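PDB 4NQI: SH3 domain-containing protein from Dictyostelium discoideum, which remodels membranes through its inverse BAR domain in osmoregulation, phagocytosis and cytokinesis, and probably binds phosphatidylinositol lipids. Local coordinates for residues B[117-129]-B[172-184]. Sequence-based numbering, arbitrary orientation.
Sequences AIATFEKNYKKDR and LNANKLRDVVLME
Segments 117-129 and 172-184, on helices 72-140 and 152-224, run nearly antiparallel, 174° between their directions and 11.3 Å apart at the axes, with F121 facing V180 and Y125 facing K176. F121 is a knob seated among K176, D179, V180 and M183. Its ring reaches across because chi1 (177°) swings CG away from the backbone N, and it turns its edge to a backbone carbonyl, CZ 3.3 Å from K176 O. CE1 meets D179 CB, CE2 meets V180 CB, and the selenium of M183, a selenomethionine, makes an oblique Met-aromatic contact, SE lying 4.4 Å from the F121 ring centroid. The terminal CE of M183 goes on to I118 CD1 at 3.7 Å. Such packing is that of the antiparallel helical bundle of the N-terminal I-BAR domain: helix 15-64 lies against F121, Y125 and V180, while R178 pairs with E235 of the second subunit. The aliphatic part of K176 runs alongside Y125 in the opposite sense, its CB 3.4 Å from CE1 at the tyrosine's ring edge. Bends at chi2 and chi4 then bring its ammonium to D128, where NZ forms a salt bridge with OD2 (3.2 Å) on the anti side of the carboxylate. K127 NZ takes the other oxygen, OD1, from above that plane, which probably stabilises the charged carboxylate. One water donates to F121 O and weakly accepts from K176 NZ; a second links Y125 OH to N173 O, 2.6 Å from each.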
ATOM      1  N   ALA B 117      21.147 -22.031  19.638  1.00 65.84           N
ATOM      2  CA  ALA B 117      20.497 -23.313  19.890  1.00 63.47           C
ATOM      3  C   ALA B 117      21.089 -24.449  19.051  1.00 66.03           C
ATOM      4  O   ALA B 117      21.237 -25.573  19.539  1.00 72.63           O
ATOM      5  CB  ALA B 117      19.001 -23.201  19.652  1.00 62.37           C
ATOM      6  N   ILE B 118      21.418 -24.157  17.793  1.00 63.69           N
ATOM      7  CA  ILE B 118      22.014 -25.154  16.899  1.00 64.82           C
ATOM      8  C   ILE B 118      23.463 -25.466  17.290  1.00 65.80           C
ATOM      9  O   ILE B 118      23.949 -26.581  17.074  1.00 62.01           O
ATOM     10  CB  ILE B 118      21.923 -24.724  15.409  1.00 58.31           C
ATOM     11  CG1 ILE B 118      22.404 -25.843  14.481  1.00 57.19           C
ATOM     12  CG2 ILE B 118      22.724 -23.458  15.152  1.00 56.73           C
ATOM     13  CD1 ILE B 118      21.618 -27.126  14.615  1.00 54.92           C
ATOM     14  N   ALA B 119      24.145 -24.484  17.871  1.00 66.57           N
ATOM     15  CA  ALA B 119      25.485 -24.704  18.400  1.00 67.46           C
ATOM     16  C   ALA B 119      25.433 -25.779  19.483  1.00 71.23           C
ATOM     17  O   ALA B 119      26.223 -26.725  19.475  1.00 70.71           O
ATOM     18  CB  ALA B 119      26.049 -23.412  18.958  1.00 62.40           C
ATOM     19  N   THR B 120      24.485 -25.623  20.403  1.00 71.81           N
ATOM     20  CA  THR B 120      24.314 -26.551  21.516  1.00 68.81           C
ATOM     21  C   THR B 120      23.967 -27.960  21.043  1.00 72.23           C
ATOM     22  O   THR B 120      24.553 -28.937  21.513  1.00 71.27           O
ATOM     23  CB  THR B 120      23.218 -26.065  22.485  1.00 67.51           C
ATOM     24  OG1 THR B 120      23.509 -24.728  22.914  1.00 75.16           O
ATOM     25  CG2 THR B 120      23.131 -26.977  23.699  1.00 64.24           C
ATOM     26  N   PHE B 121      23.015 -28.059  20.118  1.00 72.29           N
ATOM     27  CA  PHE B 121      22.591 -29.349  19.580  1.00 68.84           C
ATOM     28  C   PHE B 121      23.752 -30.077  18.911  1.00 67.13           C
ATOM     29  O   PHE B 121      23.878 -31.297  19.027  1.00 70.93           O
ATOM     30  CB  PHE B 121      21.440 -29.172  18.583  1.00 62.90           C
ATOM     31  CG  PHE B 121      20.999 -30.455  17.929  1.00 61.02           C
ATOM     32  CD1 PHE B 121      20.045 -31.263  18.527  1.00 58.13           C
ATOM     33  CD2 PHE B 121      21.539 -30.853  16.711  1.00 60.36           C
ATOM     34  CE1 PHE B 121      19.642 -32.445  17.928  1.00 59.12           C
ATOM     35  CE2 PHE B 121      21.140 -32.033  16.110  1.00 58.98           C
ATOM     36  CZ  PHE B 121      20.190 -32.828  16.718  1.00 58.80           C
ATOM     37  N   GLU B 122      24.589 -29.323  18.203  1.00 66.50           N
ATOM     38  CA  GLU B 122      25.740 -29.896  17.513  1.00 70.07           C
ATOM     39  C   GLU B 122      26.757 -30.431  18.515  1.00 74.73           C
ATOM     40  O   GLU B 122      27.316 -31.510  18.322  1.00 75.45           O
ATOM     41  CB  GLU B 122      26.397 -28.861  16.596  1.00 69.99           C
ATOM     42  CG  GLU B 122      27.516 -29.434  15.732  1.00 74.74           C
ATOM     43  CD  GLU B 122      28.269 -28.374  14.947  1.00 77.54           C
ATOM     44  OE1 GLU B 122      28.349 -27.219  15.418  1.00 75.27           O
ATOM     45  OE2 GLU B 122      28.788 -28.702  13.858  1.00 79.27           O
ATOM     46  N   LYS B 123      26.991 -29.670  19.582  1.00 75.60           N
ATOM     47  CA  LYS B 123      27.897 -30.086  20.652  1.00 75.71           C
ATOM     48  C   LYS B 123      27.461 -31.433  21.224  1.00 77.56           C
ATOM     49  O   LYS B 123      28.232 -32.396  21.229  1.00 77.36           O
ATOM     50  CB  LYS B 123      27.929 -29.033  21.765  1.00 70.93           C
ATOM     51  N   ASN B 124      26.217 -31.487  21.694  1.00 75.87           N
ATOM     52  CA  ASN B 124      25.627 -32.715  22.218  1.00 74.14           C
ATOM     53  C   ASN B 124      25.571 -33.842  21.188  1.00 73.51           C
ATOM     54  O   ASN B 124      25.517 -35.018  21.551  1.00 75.29           O
ATOM     55  CB  ASN B 124      24.223 -32.438  22.763  1.00 74.67           C
ATOM     56  CG  ASN B 124      24.245 -31.750  24.115  1.00 82.45           C
ATOM     57  OD1 ASN B 124      25.288 -31.280  24.572  1.00 86.89           O
ATOM     58  ND2 ASN B 124      23.087 -31.688  24.765  1.00 83.84           N
ATOM     59  N   TYR B 125      25.572 -33.483  19.907  1.00 71.93           N
ATOM     60  CA  TYR B 125      25.574 -34.481  18.843  1.00 70.05           C
ATOM     61  C   TYR B 125      26.936 -35.160  18.739  1.00 71.70           C
ATOM     62  O   TYR B 125      27.015 -36.385  18.638  1.00 75.66           O
ATOM     63  CB  TYR B 125      25.180 -33.868  17.496  1.00 67.34           C
ATOM     64  CG  TYR B 125      24.907 -34.909  16.437  1.00 71.36           C
ATOM     65  CD1 TYR B 125      23.800 -35.738  16.531  1.00 70.20           C
ATOM     66  CD2 TYR B 125      25.760 -35.073  15.352  1.00 70.66           C
ATOM     67  CE1 TYR B 125      23.545 -36.698  15.577  1.00 69.13           C
ATOM     68  CE2 TYR B 125      25.509 -36.034  14.388  1.00 67.87           C
ATOM     69  CZ  TYR B 125      24.398 -36.842  14.509  1.00 72.44           C
ATOM     70  OH  TYR B 125      24.132 -37.803  13.563  1.00 79.66           O
ATOM     71  N   LYS B 126      28.003 -34.363  18.759  1.00 72.21           N
ATOM     72  CA  LYS B 126      29.360 -34.901  18.743  1.00 71.64           C
ATOM     73  C   LYS B 126      29.610 -35.747  19.986  1.00 75.65           C
ATOM     74  O   LYS B 126      30.220 -36.813  19.911  1.00 75.60           O
ATOM     75  CB  LYS B 126      30.396 -33.772  18.685  1.00 71.87           C
ATOM     76  CG  LYS B 126      30.178 -32.749  17.577  0.91 74.65           C
ATOM     77  N   LYS B 127      29.127 -35.261  21.127  1.00 77.03           N
ATOM     78  CA  LYS B 127      29.369 -35.903  22.416  1.00 78.10           C
ATOM     79  C   LYS B 127      28.669 -37.260  22.533  1.00 73.58           C
ATOM     80  O   LYS B 127      29.307 -38.263  22.859  1.00 67.69           O
ATOM     81  CB  LYS B 127      28.928 -34.977  23.556  1.00 77.67           C
ATOM     82  CG  LYS B 127      29.455 -35.366  24.930  1.00 80.04           C
ATOM     83  CD  LYS B 127      28.911 -34.446  26.015  1.00 81.32           C
ATOM     84  CE  LYS B 127      27.392 -34.481  26.057  0.99 83.86           C
ATOM     85  NZ  LYS B 127      26.877 -35.865  26.253  0.36 84.61           N
ATOM     86  N   ASP B 128      27.365 -37.284  22.261  1.00 73.12           N
ATOM     87  CA  ASP B 128      26.579 -38.516  22.345  1.00 77.49           C
ATOM     88  C   ASP B 128      27.059 -39.574  21.357  1.00 80.57           C
ATOM     89  O   ASP B 128      27.050 -40.768  21.660  1.00 81.89           O
ATOM     90  CB  ASP B 128      25.092 -38.229  22.110  1.00 80.82           C
ATOM     91  CG  ASP B 128      24.433 -37.542  23.289  1.00 90.43           C
ATOM     92  OD1 ASP B 128      25.003 -37.580  24.399  1.00 96.88           O
ATOM     93  OD2 ASP B 128      23.335 -36.971  23.107  1.00 91.01           O
ATOM     94  N   ARG B 129      27.474 -39.133  20.174  1.00 79.17           N
ATOM     95  CA  ARG B 129      27.973 -40.046  19.152  1.00 80.76           C
ATOM     96  C   ARG B 129      29.362 -40.564  19.520  1.00 83.62           C
ATOM     97  O   ARG B 129      29.700 -41.714  19.235  1.00 83.30           O
ATOM     98  CB  ARG B 129      28.000 -39.360  17.785  1.00 79.00           C
ATOM     99  CG  ARG B 129      27.913 -40.325  16.616  1.00 82.49           C
ATOM    100  CD  ARG B 129      27.122 -39.727  15.459  1.00 83.55           C
ATOM    101  NE  ARG B 129      27.971 -39.002  14.517  1.00 85.96           N
ATOM    102  CZ  ARG B 129      28.551 -39.559  13.459  1.00 85.68           C
ATOM    103  NH1 ARG B 129      28.382 -40.851  13.211  1.00 83.76           N
ATOM    104  NH2 ARG B 129      29.306 -38.827  12.648  1.00 83.00           N
ATOM    105  N   LEU B 172      19.761 -43.552  18.443  1.00 71.33           N
ATOM    106  CA  LEU B 172      20.219 -42.207  18.758  1.00 67.46           C
ATOM    107  C   LEU B 172      20.315 -41.369  17.488  1.00 62.44           C
ATOM    108  O   LEU B 172      19.895 -40.211  17.473  1.00 58.19           O
ATOM    109  CB  LEU B 172      21.578 -42.245  19.460  1.00 67.36           C
ATOM    110  CG  LEU B 172      22.258 -40.891  19.685  1.00 63.17           C
ATOM    111  CD1 LEU B 172      21.423 -40.012  20.605  1.00 61.07           C
ATOM    112  CD2 LEU B 172      23.667 -41.067  20.239  1.00 65.75           C
ATOM    113  N   ASN B 173      20.865 -41.957  16.426  1.00 60.19           N
ATOM    114  CA  ASN B 173      20.981 -41.269  15.142  1.00 64.61           C
ATOM    115  C   ASN B 173      19.623 -40.824  14.599  1.00 56.25           C
ATOM    116  O   ASN B 173      19.476 -39.705  14.113  1.00 45.71           O
ATOM    117  CB  ASN B 173      21.686 -42.153  14.108  1.00 67.27           C
ATOM    118  CG  ASN B 173      23.106 -42.509  14.507  1.00 72.16           C
ATOM    119  OD1 ASN B 173      23.719 -41.843  15.344  1.00 77.39           O
ATOM    120  ND2 ASN B 173      23.641 -43.564  13.899  1.00 70.21           N
ATOM    121  N   ALA B 174      18.636 -41.712  14.688  1.00 56.46           N
ATOM    122  CA  ALA B 174      17.289 -41.429  14.198  1.00 59.68           C
ATOM    123  C   ALA B 174      16.569 -40.400  15.070  1.00 59.01           C
ATOM    124  O   ALA B 174      15.831 -39.554  14.559  1.00 56.99           O
ATOM    125  CB  ALA B 174      16.480 -42.712  14.106  1.00 57.11           C
ATOM    126  N   ASN B 175      16.773 -40.482  16.383  1.00 57.79           N
ATOM    127  CA  ASN B 175      16.219 -39.494  17.307  1.00 61.09           C
ATOM    128  C   ASN B 175      16.797 -38.103  17.053  1.00 57.35           C
ATOM    129  O   ASN B 175      16.080 -37.105  17.084  1.00 52.74           O
ATOM    130  CB  ASN B 175      16.475 -39.907  18.763  1.00 62.71           C
ATOM    131  CG  ASN B 175      15.503 -40.965  19.255  1.00 69.32           C
ATOM    132  OD1 ASN B 175      14.371 -41.058  18.778  1.00 74.25           O
ATOM    133  ND2 ASN B 175      15.938 -41.760  20.228  1.00 71.76           N
ATOM    134  N   LYS B 176      18.103 -38.052  16.804  1.00 58.08           N
ATOM    135  CA  LYS B 176      18.790 -36.795  16.531  1.00 60.85           C
ATOM    136  C   LYS B 176      18.401 -36.215  15.175  1.00 62.60           C
ATOM    137  O   LYS B 176      18.497 -35.005  14.965  1.00 64.79           O
ATOM    138  CB  LYS B 176      20.305 -36.990  16.590  1.00 63.59           C
ATOM    139  CG  LYS B 176      20.856 -37.272  17.981  1.00 59.75           C
ATOM    140  CD  LYS B 176      20.390 -36.223  18.979  1.00 56.65           C
ATOM    141  CE  LYS B 176      21.153 -36.327  20.287  1.00 50.34           C
ATOM    142  NZ  LYS B 176      22.616 -36.240  20.056  1.00 53.87           N
ATOM    143  N   LEU B 177      17.975 -37.078  14.255  1.00 59.32           N
ATOM    144  CA  LEU B 177      17.498 -36.618  12.953  1.00 59.13           C
ATOM    145  C   LEU B 177      16.148 -35.918  13.092  1.00 59.68           C
ATOM    146  O   LEU B 177      15.947 -34.830  12.547  1.00 57.22           O
ATOM    147  CB  LEU B 177      17.384 -37.778  11.964  1.00 58.44           C
ATOM    148  CG  LEU B 177      16.777 -37.397  10.610  1.00 62.29           C
ATOM    149  CD1 LEU B 177      17.624 -36.338   9.921  1.00 59.26           C
ATOM    150  CD2 LEU B 177      16.610 -38.614   9.716  1.00 64.39           C
ATOM    151  N   ARG B 178      15.230 -36.556  13.816  1.00 57.70           N
ATOM    152  CA  ARG B 178      13.939 -35.958  14.140  1.00 59.92           C
ATOM    153  C   ARG B 178      14.136 -34.614  14.820  1.00 61.58           C
ATOM    154  O   ARG B 178      13.540 -33.613  14.422  1.00 62.59           O
ATOM    155  CB  ARG B 178      13.153 -36.860  15.093  1.00 62.59           C
ATOM    156  CG  ARG B 178      12.434 -38.024  14.442  1.00 75.95           C
ATOM    157  CD  ARG B 178      11.439 -38.648  15.413  1.00 86.52           C
ATOM    158  NE  ARG B 178      10.532 -39.582  14.754  1.00 92.41           N
ATOM    159  CZ  ARG B 178      10.817 -40.859  14.518  1.00 97.22           C
ATOM    160  NH1 ARG B 178      11.991 -41.356  14.884  1.00 98.33           N
ATOM    161  NH2 ARG B 178       9.932 -41.638  13.912  1.00100.52           N
ATOM    162  N   ASP B 179      14.977 -34.612  15.852  1.00 60.63           N
ATOM    163  CA  ASP B 179      15.211 -33.430  16.673  1.00 64.85           C
ATOM    164  C   ASP B 179      15.624 -32.212  15.854  1.00 60.86           C
ATOM    165  O   ASP B 179      15.133 -31.108  16.087  1.00 60.66           O
ATOM    166  CB  ASP B 179      16.259 -33.725  17.752  1.00 69.64           C
ATOM    167  CG  ASP B 179      15.740 -34.654  18.838  1.00 73.51           C
ATOM    168  OD1 ASP B 179      14.508 -34.849  18.918  1.00 74.59           O
ATOM    169  OD2 ASP B 179      16.562 -35.182  19.617  1.00 78.09           O
ATOM    170  N   VAL B 180      16.510 -32.418  14.882  1.00 58.07           N
ATOM    171  CA  VAL B 180      17.021 -31.308  14.079  1.00 59.58           C
ATOM    172  C   VAL B 180      16.078 -30.898  12.936  1.00 56.46           C
ATOM    173  O   VAL B 180      15.929 -29.705  12.657  1.00 51.24           O
ATOM    174  CB  VAL B 180      18.457 -31.580  13.556  1.00 52.90           C
ATOM    175  CG1 VAL B 180      18.460 -32.694  12.522  1.00 45.38           C
ATOM    176  CG2 VAL B 180      19.072 -30.315  12.986  1.00 55.94           C
ATOM    177  N   VAL B 181      15.433 -31.873  12.295  1.00 53.03           N
ATOM    178  CA  VAL B 181      14.458 -31.578  11.243  1.00 54.32           C
ATOM    179  C   VAL B 181      13.298 -30.766  11.818  1.00 58.03           C
ATOM    180  O   VAL B 181      12.787 -29.844  11.175  1.00 61.85           O
ATOM    181  CB  VAL B 181      13.932 -32.865  10.559  1.00 41.99           C
ATOM    182  CG1 VAL B 181      12.771 -32.551   9.621  1.00 40.51           C
ATOM    183  CG2 VAL B 181      15.043 -33.545   9.785  1.00 46.10           C
ATOM    184  N   LEU B 182      12.904 -31.100  13.044  1.00 54.26           N
ATOM    185  CA  LEU B 182      11.837 -30.378  13.728  1.00 48.04           C
ATOM    186  C   LEU B 182      12.305 -29.014  14.237  1.00 45.28           C
ATOM    187  O   LEU B 182      11.500 -28.096  14.383  1.00 52.34           O
ATOM    188  CB  LEU B 182      11.256 -31.215  14.871  1.00 46.06           C
ATOM    189  CG  LEU B 182      10.517 -32.487  14.448  1.00 56.11           C
ATOM    190  CD1 LEU B 182       9.725 -33.091  15.603  1.00 59.32           C
ATOM    191  CD2 LEU B 182       9.607 -32.208  13.262  1.00 54.63           C
HETATM  192  N   MSE B 183      13.601 -28.881  14.506  1.00 45.53           N
HETATM  193  CA  MSE B 183      14.170 -27.581  14.857  1.00 51.44           C
HETATM  194  C   MSE B 183      14.067 -26.618  13.676  1.00 51.70           C
HETATM  195  O   MSE B 183      13.869 -25.417  13.859  1.00 51.17           O
HETATM  196  CB  MSE B 183      15.634 -27.725  15.283  1.00 56.41           C
HETATM  197  CG  MSE B 183      15.836 -28.076  16.750  1.00 61.25           C
HETATM  198 SE   MSE B 183      17.721 -28.275  17.207  0.51 57.11          SE
HETATM  199  CE  MSE B 183      18.384 -26.632  16.401  1.00 48.20           C
ATOM    200  N   GLU B 184      14.200 -27.155  12.467  1.00 54.74           N
ATOM    201  CA  GLU B 184      14.158 -26.351  11.250  1.00 51.99           C
ATOM    202  C   GLU B 184      12.728 -25.944  10.902  1.00 49.38           C
ATOM    203  O   GLU B 184      12.485 -24.806  10.495  1.00 51.92           O
ATOM    204  CB  GLU B 184      14.785 -27.120  10.085  1.00 55.90           C
ATOM    205  CG  GLU B 184      15.058 -26.279   8.845  1.00 53.66           C
ATOM    206  CD  GLU B 184      15.792 -27.058   7.770  1.00 59.63           C
ATOM    207  OE1 GLU B 184      15.218 -28.034   7.240  1.00 66.22           O
ATOM    208  OE2 GLU B 184      16.948 -26.699   7.458  1.00 56.65           O
TER
HETATM  209  O   HOH W   1      21.975 -32.990  20.249  1.00 50.93           O
HETATM  210  O   HOH W   2      21.733 -38.715  13.266  1.00 50.31           O